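Local coordinates for protein probable endonuclease 4 (Thermotoga maritima, PDB 4HNO) that probably cleaves phosphodiester bonds at apurinic or apyrimidinic sites in DNA as a metal-dependent endonuclease of base excision repair, at residues 93-98 with 136-141; 123-128 with 163-168; 130-135 with 142-147. One frame throughout, in Å; residues are numbered along the deposited sequence. Where two conformers were deposited one is given.

Contact 1: 93-98 with 136-141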
loop_
_atom_site.group_PDB
_atom_site.type_symbol
_atom_site.label_atom_id
_atom_site.label_comp_id
_atom_site.label_asym_id
_atom_site.label_seq_id
_atom_site.Cartn_x
_atom_site.Cartn_y
_atom_site.Cartn_z
ATOM N N LEU A 93 13.219 12.483 4.987
ATOM C CA LEU A 93 13.327 11.041 4.869
ATOM C C LEU A 93 12.482 10.532 3.701
ATOM O O LEU A 93 12.888 9.613 3.003
ATOM C CB LEU A 93 12.962 10.334 6.178
ATOM C CG LEU A 93 13.143 8.815 6.162
ATOM C CD1 LEU A 93 14.544 8.400 5.802
ATOM C CD2 LEU A 93 12.724 8.247 7.506
ATOM N N LEU A 94 11.321 11.144 3.467
ATOM C CA LEU A 94 10.511 10.727 2.323
ATOM C C LEU A 94 11.230 11.023 1.006
ATOM O O LEU A 94 11.168 10.208 0.087
ATOM C CB LEU A 94 9.142 11.388 2.401
ATOM C CG LEU A 94 8.100 10.848 1.433
ATOM C CD1 LEU A 94 7.865 9.382 1.584
ATOM C CD2 LEU A 94 6.784 11.597 1.631
ATOM N N LYS A 95 11.929 12.154 0.912
ATOM C CA LYS A 95 12.741 12.412 -0.273
ATOM C C LYS A 95 13.775 11.305 -0.463
ATOM O O LYS A 95 13.989 10.830 -1.577
ATOM C CB LYS A 95 13.470 13.754 -0.193
ATOM C CG LYS A 95 12.645 15.010 -0.323
ATOM C CD LYS A 95 13.467 16.277 -0.044
ATOM C CE LYS A 95 12.633 17.518 -0.045
ATOM N NZ LYS A 95 13.431 18.677 0.414
ATOM N N LYS A 96 14.448 10.920 0.622
ATOM C CA LYS A 96 15.408 9.828 0.546
ATOM C C LYS A 96 14.739 8.518 0.107
ATOM O O LYS A 96 15.280 7.800 -0.718
ATOM C CB LYS A 96 16.128 9.675 1.889
ATOM C CG LYS A 96 16.932 8.399 2.049
ATOM C CD LYS A 96 17.988 8.093 0.999
ATOM C CE LYS A 96 19.093 9.113 0.887
ATOM N NZ LYS A 96 19.831 9.252 2.167
ATOM N N GLU A 97 13.549 8.225 0.637
ATOM C CA GLU A 97 12.865 7.012 0.197
ATOM C C GLU A 97 12.535 7.059 -1.289
ATOM O O GLU A 97 12.651 6.038 -1.965
ATOM C CB GLU A 97 11.602 6.799 1.025
ATOM C CG GLU A 97 11.878 6.447 2.464
ATOM C CD GLU A 97 10.569 6.170 3.244
ATOM O OE1 GLU A 97 10.634 5.524 4.297
ATOM O OE2 GLU A 97 9.503 6.634 2.765
ATOM N N VAL A 98 12.130 8.213 -1.796
ATOM C CA VAL A 98 11.921 8.347 -3.237
ATOM C C VAL A 98 13.205 8.047 -3.994
ATOM O O VAL A 98 13.191 7.356 -5.009
ATOM C CB VAL A 98 11.362 9.744 -3.582
ATOM C CG1 VAL A 98 11.440 10.003 -5.084
ATOM C CG2 VAL A 98 9.932 9.878 -3.075
ATOM N N LEU A 136 7.753 15.861 -4.002
ATOM C CA LEU A 136 7.546 15.653 -5.433
ATOM C C LEU A 136 8.259 16.713 -6.259
ATOM O O LEU A 136 8.799 16.409 -7.318
ATOM C CB LEU A 136 6.058 15.605 -5.743
ATOM C CG LEU A 136 5.341 14.380 -5.171
ATOM C CD1 LEU A 136 3.847 14.552 -5.357
ATOM C CD2 LEU A 136 5.828 13.081 -5.790
ATOM N N ASN A 137 8.252 17.962 -5.798
ATOM C CA ASN A 137 8.840 19.036 -6.568
ATOM C C ASN A 137 10.358 19.043 -6.522
ATOM O O ASN A 137 10.977 19.873 -7.185
ATOM C CB ASN A 137 8.296 20.406 -6.130
ATOM C CG ASN A 137 6.816 20.606 -6.452
ATOM O OD1 ASN A 137 6.237 19.966 -7.340
ATOM N ND2 ASN A 137 6.202 21.543 -5.757
ATOM N N ASN A 138 10.962 18.113 -5.788
ATOM C CA ASN A 138 12.407 17.986 -5.700
ATOM C C ASN A 138 12.899 16.590 -6.070
ATOM O O ASN A 138 14.042 16.248 -5.799
ATOM C CB ASN A 138 12.903 18.401 -4.314
ATOM C CG ASN A 138 12.804 19.878 -4.117
ATOM O OD1 ASN A 138 13.582 20.638 -4.694
ATOM N ND2 ASN A 138 11.835 20.307 -3.344
ATOM N N THR A 139 12.033 15.812 -6.725
ATOM C CA THR A 139 12.359 14.481 -7.197
ATOM C C THR A 139 11.663 14.286 -8.549
ATOM O O THR A 139 10.823 15.088 -8.945
ATOM C CB THR A 139 11.873 13.399 -6.238
ATOM O OG1 THR A 139 10.458 13.480 -6.094
ATOM C CG2 THR A 139 12.555 13.475 -4.875
ATOM N N GLU A 140 11.985 13.194 -9.221
ATOM C CA GLU A 140 11.283 12.810 -10.448
ATOM C C GLU A 140 10.933 11.341 -10.453
ATOM O O GLU A 140 11.567 10.527 -9.809
ATOM C CB GLU A 140 12.109 13.130 -11.707
ATOM C CG GLU A 140 12.429 14.601 -11.880
ATOM C CD GLU A 140 11.219 15.498 -12.090
ATOM O OE1 GLU A 140 10.121 15.013 -12.448
ATOM O OE2 GLU A 140 11.368 16.730 -11.920
ATOM N N GLY A 141 9.894 11.027 -11.219
ATOM C CA GLY A 141 9.607 9.681 -11.671
ATOM C C GLY A 141 8.645 8.952 -10.752
ATOM O O GLY A 141 7.552 8.539 -11.118
#

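Contact 2: 123-128 with 163-168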
loop_
_atom_site.group_PDB
_atom_site.type_symbol
_atom_site.label_atom_id
_atom_site.label_comp_id
_atom_site.label_asym_id
_atom_site.label_seq_id
_atom_site.Cartn_x
_atom_site.Cartn_y
_atom_site.Cartn_z
ATOM N N GLU A 123 -6.155 21.298 8.723
ATOM C CA GLU A 123 -4.801 21.773 8.877
ATOM C C GLU A 123 -3.798 20.641 8.625
ATOM O O GLU A 123 -2.740 20.859 8.031
ATOM C CB GLU A 123 -4.574 22.367 10.267
ATOM C CG GLU A 123 -5.499 23.520 10.592
ATOM C CD GLU A 123 -6.836 23.119 11.253
ATOM O OE1 GLU A 123 -7.365 22.016 11.009
ATOM O OE2 GLU A 123 -7.376 23.937 12.031
ATOM N N GLY A 124 -4.140 19.430 9.054
ATOM C CA GLY A 124 -3.286 18.288 8.798
ATOM C C GLY A 124 -3.192 17.953 7.327
ATOM O O GLY A 124 -2.089 17.658 6.839
ATOM N N ILE A 125 -4.314 18.004 6.612
ATOM C CA ILE A 125 -4.285 17.805 5.171
ATOM C C ILE A 125 -3.374 18.825 4.523
ATOM O O ILE A 125 -2.585 18.484 3.643
ATOM C CB ILE A 125 -5.703 17.817 4.588
ATOM C CG1 ILE A 125 -6.387 16.503 4.966
ATOM C CG2 ILE A 125 -5.690 18.054 3.085
ATOM C CD1 ILE A 125 -7.845 16.431 4.581
ATOM N N ASP A 126 -3.470 20.090 4.931
ATOM C CA ASP A 126 -2.614 21.096 4.320
ATOM C C ASP A 126 -1.137 20.793 4.585
ATOM O O ASP A 126 -0.299 21.014 3.702
ATOM C CB ASP A 126 -2.977 22.498 4.800
ATOM C CG ASP A 126 -4.222 23.062 4.134
ATOM O OD1 ASP A 126 -4.772 24.029 4.692
ATOM O OD2 ASP A 126 -4.646 22.547 3.085
ATOM N N ARG A 127 -0.793 20.296 5.766
ATOM C CA ARG A 127 0.594 19.937 6.053
ATOM C C ARG A 127 1.039 18.767 5.182
ATOM O O ARG A 127 2.187 18.741 4.727
ATOM C CB ARG A 127 0.809 19.620 7.538
ATOM C CG ARG A 127 0.771 20.857 8.429
ATOM C CD ARG A 127 1.221 20.579 9.849
ATOM N NE ARG A 127 0.346 19.679 10.566
ATOM C CZ ARG A 127 -0.686 20.055 11.316
ATOM N NH1 ARG A 127 -1.387 19.128 11.953
ATOM N NH2 ARG A 127 -1.026 21.346 11.436
ATOM N N ILE A 128 0.159 17.798 4.967
ATOM C CA ILE A 128 0.493 16.659 4.109
ATOM C C ILE A 128 0.746 17.163 2.686
ATOM O O ILE A 128 1.721 16.779 2.040
ATOM C CB ILE A 128 -0.602 15.608 4.122
ATOM C CG1 ILE A 128 -0.736 14.970 5.499
ATOM C CG2 ILE A 128 -0.302 14.533 3.064
ATOM C CD1 ILE A 128 -2.036 14.207 5.666
ATOM N N LEU A 163 -8.315 11.244 1.135
ATOM C CA LEU A 163 -7.226 11.042 0.178
ATOM C C LEU A 163 -7.426 11.934 -1.041
ATOM O O LEU A 163 -6.467 12.473 -1.584
ATOM C CB LEU A 163 -7.114 9.578 -0.255
ATOM C CG LEU A 163 -7.011 8.555 0.856
ATOM C CD1 LEU A 163 -6.777 7.183 0.254
ATOM C CD2 LEU A 163 -5.908 8.882 1.845
ATOM N N LYS A 164 -8.678 12.069 -1.488
ATOM C CA LYS A 164 -8.991 12.941 -2.607
ATOM C C LYS A 164 -8.683 14.398 -2.265
ATOM O O LYS A 164 -8.142 15.136 -3.092
ATOM C CB LYS A 164 -10.473 12.768 -2.992
ATOM C CG LYS A 164 -10.972 13.700 -4.063
ATOM C CD LYS A 164 -11.446 15.072 -3.597
ATOM C CE LYS A 164 -12.517 15.020 -2.567
ATOM N NZ LYS A 164 -13.204 16.346 -2.473
ATOM N N LYS A 165 -9.010 14.829 -1.056
ATOM C CA LYS A 165 -8.744 16.209 -0.677
ATOM C C LYS A 165 -7.246 16.497 -0.760
ATOM O O LYS A 165 -6.843 17.561 -1.219
ATOM C CB LYS A 165 -9.280 16.511 0.715
ATOM C CG LYS A 165 -10.784 16.680 0.787
ATOM C CD LYS A 165 -11.236 17.014 2.208
ATOM C CE LYS A 165 -12.644 17.521 2.270
ATOM N NZ LYS A 165 -13.646 16.444 2.090
ATOM N N ILE A 166 -6.433 15.563 -0.286
ATOM C CA ILE A 166 -4.986 15.703 -0.377
ATOM C C ILE A 166 -4.550 15.736 -1.835
ATOM O O ILE A 166 -3.865 16.665 -2.278
ATOM C CB ILE A 166 -4.278 14.538 0.365
ATOM C CG1 ILE A 166 -4.560 14.575 1.853
ATOM C CG2 ILE A 166 -2.771 14.585 0.093
ATOM C CD1 ILE A 166 -4.293 13.250 2.552
ATOM N N ARG A 167 -4.916 14.699 -2.579
ATOM C CA ARG A 167 -4.409 14.554 -3.921
ATOM C C ARG A 167 -4.752 15.768 -4.774
ATOM O O ARG A 167 -3.927 16.259 -5.555
ATOM C CB ARG A 167 -4.970 13.285 -4.560
ATOM C CG ARG A 167 -4.554 13.148 -6.008
ATOM C CD ARG A 167 -4.871 11.774 -6.599
ATOM N NE ARG A 167 -4.340 11.750 -7.928
ATOM C CZ ARG A 167 -4.952 12.203 -8.996
ATOM N NH1 ARG A 167 -6.217 12.548 -8.944
ATOM N NH2 ARG A 167 -4.279 12.255 -10.136
ATOM N N ASP A 168 -5.979 16.262 -4.643
ATOM C CA ASP A 168 -6.437 17.312 -5.528
ATOM C C ASP A 168 -5.719 18.648 -5.273
ATOM O O ASP A 168 -5.732 19.520 -6.134
ATOM C CB ASP A 168 -7.950 17.458 -5.440
ATOM C CG ASP A 168 -8.698 16.333 -6.153
ATOM O OD1 ASP A 168 -8.044 15.467 -6.781
ATOM O OD2 ASP A 168 -9.942 16.329 -6.078
#

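Contact 3: 130-135 with 142-147. With MN (manganese (II) ion), chain E; ZN (zinc ion), chain B.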
loop_
_atom_site.group_PDB
_atom_site.type_symbol
_atom_site.label_atom_id
_atom_site.label_comp_id
_atom_site.label_asym_id
_atom_site.label_seq_id
_atom_site.Cartn_x
_atom_site.Cartn_y
_atom_site.Cartn_z
ATOM N N ARG A 130 1.639 20.157 1.730
ATOM C CA ARG A 130 2.876 20.926 1.699
ATOM C C ARG A 130 4.079 19.978 1.643
ATOM O O ARG A 130 5.037 20.212 0.922
ATOM C CB ARG A 130 2.935 21.851 2.927
ATOM C CG ARG A 130 4.089 22.814 2.931
ATOM C CD ARG A 130 4.058 23.732 4.140
ATOM N NE ARG A 130 5.094 24.746 4.009
ATOM C CZ ARG A 130 5.220 25.821 4.770
ATOM N NH1 ARG A 130 4.371 26.050 5.760
ATOM N NH2 ARG A 130 6.211 26.674 4.539
ATOM N N GLY A 131 4.029 18.922 2.442
ATOM C CA GLY A 131 5.108 17.952 2.466
ATOM C C GLY A 131 5.252 17.186 1.162
ATOM O O GLY A 131 6.372 17.018 0.655
ATOM N N LEU A 132 4.129 16.728 0.620
ATOM C CA LEU A 132 4.164 16.058 -0.668
ATOM C C LEU A 132 4.691 16.973 -1.758
ATOM O O LEU A 132 5.441 16.530 -2.619
ATOM C CB LEU A 132 2.790 15.526 -1.041
ATOM C CG LEU A 132 2.296 14.352 -0.207
ATOM C CD1 LEU A 132 0.859 14.023 -0.580
ATOM C CD2 LEU A 132 3.196 13.137 -0.367
ATOM N N ASN A 133 4.320 18.246 -1.726
ATOM C CA ASN A 133 4.869 19.163 -2.714
ATOM C C ASN A 133 6.381 19.284 -2.570
ATOM O O ASN A 133 7.098 19.287 -3.569
ATOM C CB ASN A 133 4.214 20.534 -2.610
ATOM C CG ASN A 133 2.849 20.599 -3.218
ATOM O OD1 ASN A 133 2.518 19.840 -4.129
ATOM N ND2 ASN A 133 2.050 21.534 -2.733
ATOM N N GLU A 134 6.887 19.391 -1.347
ATOM C CA GLU A 134 8.325 19.501 -1.180
ATOM C C GLU A 134 9.026 18.252 -1.703
ATOM O O GLU A 134 10.092 18.341 -2.315
ATOM C CB GLU A 134 8.703 19.735 0.280
ATOM C CG GLU A 134 8.333 21.087 0.760
ATOM C CD GLU A 134 8.873 22.175 -0.149
ATOM O OE1 GLU A 134 10.104 22.194 -0.381
ATOM O OE2 GLU A 134 8.073 22.986 -0.670
ATOM N N VAL A 135 8.446 17.083 -1.478
ATOM C CA VAL A 135 9.059 15.852 -1.955
ATOM C C VAL A 135 8.966 15.735 -3.472
ATOM O O VAL A 135 9.970 15.510 -4.156
ATOM C CB VAL A 135 8.435 14.640 -1.265
ATOM C CG1 VAL A 135 8.932 13.338 -1.854
ATOM C CG2 VAL A 135 8.689 14.696 0.247
ATOM N N VAL A 142 9.068 8.760 -9.514
ATOM C CA VAL A 142 8.367 7.925 -8.567
ATOM C C VAL A 142 6.999 8.529 -8.281
ATOM O O VAL A 142 6.868 9.745 -8.106
ATOM C CB VAL A 142 9.195 7.773 -7.268
ATOM C CG1 VAL A 142 8.431 7.002 -6.204
ATOM C CG2 VAL A 142 10.519 7.092 -7.555
ATOM N N VAL A 143 6.001 7.660 -8.220
ATOM C CA VAL A 143 4.636 8.008 -7.867
ATOM C C VAL A 143 4.397 7.626 -6.418
ATOM O O VAL A 143 4.708 6.508 -6.014
ATOM C CB VAL A 143 3.665 7.251 -8.803
ATOM C CG1 VAL A 143 2.213 7.393 -8.354
ATOM C CG2 VAL A 143 3.837 7.741 -10.247
ATOM N N ILE A 144 3.862 8.570 -5.647
ATOM C CA ILE A 144 3.486 8.312 -4.269
ATOM C C ILE A 144 2.059 7.793 -4.238
ATOM O O ILE A 144 1.156 8.387 -4.842
ATOM C CB ILE A 144 3.661 9.565 -3.416
ATOM C CG1 ILE A 144 5.171 9.864 -3.325
ATOM C CG2 ILE A 144 3.048 9.371 -2.037
ATOM C CD1 ILE A 144 5.566 11.119 -2.618
ATOM N N LEU A 145 1.860 6.680 -3.542
ATOM C CA LEU A 145 0.529 6.110 -3.343
ATOM C C LEU A 145 0.058 6.491 -1.946
ATOM O O LEU A 145 0.770 6.272 -0.970
ATOM C CB LEU A 145 0.547 4.592 -3.482
ATOM C CG LEU A 145 1.121 4.080 -4.798
ATOM C CD1 LEU A 145 1.100 2.559 -4.838
ATOM C CD2 LEU A 145 0.370 4.659 -5.981
ATOM N N LEU A 146 -1.148 7.045 -1.866
ATOM C CA LEU A 146 -1.792 7.298 -0.590
ATOM C C LEU A 146 -2.647 6.088 -0.254
ATOM O O LEU A 146 -3.516 5.705 -1.043
ATOM C CB LEU A 146 -2.682 8.526 -0.652
ATOM C CG LEU A 146 -2.031 9.806 -1.126
ATOM C CD1 LEU A 146 -3.061 10.922 -1.194
ATOM C CD2 LEU A 146 -0.857 10.198 -0.247
ATOM N N GLU A 147 -2.401 5.501 0.911
ATOM C CA GLU A 147 -3.134 4.340 1.389
ATOM C C GLU A 147 -4.199 4.770 2.383
ATOM O O GLU A 147 -3.942 5.577 3.266
ATOM C CB GLU A 147 -2.155 3.387 2.054
ATOM C CG GLU A 147 -2.793 2.094 2.501
ATOM C CD GLU A 147 -1.923 1.232 3.361
ATOM O OE1 GLU A 147 -2.479 0.344 4.047
ATOM O OE2 GLU A 147 -0.682 1.400 3.333
HETATM MN MN MN E . -1.797 -1.684 4.229
HETATM ZN ZN ZN B . 0.371 0.693 4.905
HETATM O O HOH W 1 -0.290 -1.065 5.301
#

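Contact 1: 93-98 with 136-141
The hydroxyl OG1 of Thr139 is gripped by two groups while its own side chain packs on Val98. OG1 is hydrogen-bonded to the backbone O of Val135 and to NH1 of Arg175. Its chi1 of 60° puts OG1 on the side flanked by N and C, and the two bonds fix that rotation. This leaves CB and CG2 as the nearest atoms to the helix. The side chains of Thr139 and Val98 meet end on. CG1 of Val98 lies 3.6 Å from CB of Thr139 and 3.7 Å from its methyl CG2. The same Val98 CG1 is 3.8 Å from Thr139 OG1, so one methyl meets CB and both of its branches, OG1 and CG2. Val98 CG1 is anti to the backbone N (chi1 167°), which carries it toward the loop.

The fold is a TIM barrel of the xylose isomerase type. Residues 93-98 belong to outer helix 84-104, and residues 136-141 lead from the end of helix 121-136 into strand 143-147. The chain first makes a type I beta turn from Leu136 to Thr139, with a weak bond of 3.3 Å from Thr139 N to Leu136 O. Arg175 also binds Leu136 O through NH2, so one guanidinium holds both ends of the turn.

Nearer the solvent, Lys95 runs out almost fully extended alongside Asn138. Its CE comes within 4.4 Å of Asn138 CB. The two polar ends turn to other partners: Lys95 NZ makes a salt bridge with Glu92, and Asn138 ND2 bonds to the backbone O of Glu134. On the buried side Val98 also packs on Leu109 of strand 108-115 and on Val135.

Contact 2: 123-128 with 163-168
Ile166 meets both Ile125 and Ile128: its CG1 faces Ile125, while its CG2 and CD1 face Ile128. Ile166 CG1 lies 3.9 Å from the methyl CG2 of Ile125. Its own CG2 lies 3.9 Å from CG2 of Ile128. The CD1 atoms of Ile128 and Ile166 add a further touch at 4.0 Å.

All three isoleucines have the same conformation. CG2 is anti to the backbone N, CG1 lies beside that N, and the chain runs on extended to CD1. For Ile166 (chi1 -65°) this spreads the two branches. Its side chain crosses both others obliquely.

Ile125 CD1 also reaches Lys165. It lies against the lysine chain, 4.1 Å from CB and 4.2 Å from CD. The aliphatic chain of Lys165 thus flanks the isoleucine at the outer edge. A bend at chi4 (75°) turns its end, and NZ pairs with Glu161 of the same helix.

The axes of the two helical segments approach to 9.4 Å and cross at -44°. Helices 121-136 and 160-169 are outer helices of the TIM barrel. Ile156 of the short strand 155-156 touches all three isoleucines. Ile128 and Ile166 also rest on Pro113 of strand 108-115, and Ile166 continues onto Val129 and Leu132 of helix 121-136.

Contact 3: 130-135 with 142-147
Leu132 lies aslant over Ile144, while Val135 meets the same isoleucine at about a right angle. The tip of Ile144 is the common point. Its CD1 is 3.8 Å from CD2 of Leu132 and 4.1 Å from CG1 of Val135. The extended chain of Ile144 (chi2 175°) carries that methyl up to the helix. The second branch, CG2, also touches Leu132 CD2.

Leu132 divides its two methyls between two strand residues. CD2 takes Ile144, and CD1 approaches CD2 of Leu146 at 4.2 Å. Ile144 and Leu146 are alternate residues, so both serve the helix-facing side of the strand.

At the strand's end Glu147 extends to the metals, with CG anti to the backbone N (chi1 -176°). Its carboxylate bridges two ions: OE1 binds manganese at 2.1 Å and OE2 binds zinc at 2.0 Å. One water also joins both metals. His72 and His112 complete the protein ligands of this zinc; Asp181, His218 and Glu263 those of the manganese.

The axes of helix segment 130-135 and strand 143-147 run nearly antiparallel, at 159°. This is the packing of a beta-alpha-beta unit in a TIM barrel, with metal ligands at the C-terminal ends of its strands.

All three contacts involve helix 121-136 or the turn at its end. Along the chain the order is 93-98, 123-128, 130-135, 136-141, 142-147, 163-168. Contact 3 is the local one, joining the helix to the next strand. Contact 1 joins the loop after the helix to helix 84-104; contact 2 joins the helix itself to helix 160-169. Their centres lie 18 Å apart. Contact 3 comes between, its centre 8 Å from that of contact 1 and 10 Å from that of contact 2. Val98 CG2 touches Val135 CG1 at 3.8 Å, and Ile166 CG2 touches Leu132 CD1 at 3.7 Å. Apolar packing thus runs from Val98 through Val135, Ile144 and Leu132 to Ile166, behind the strand that delivers Glu147 to the metals.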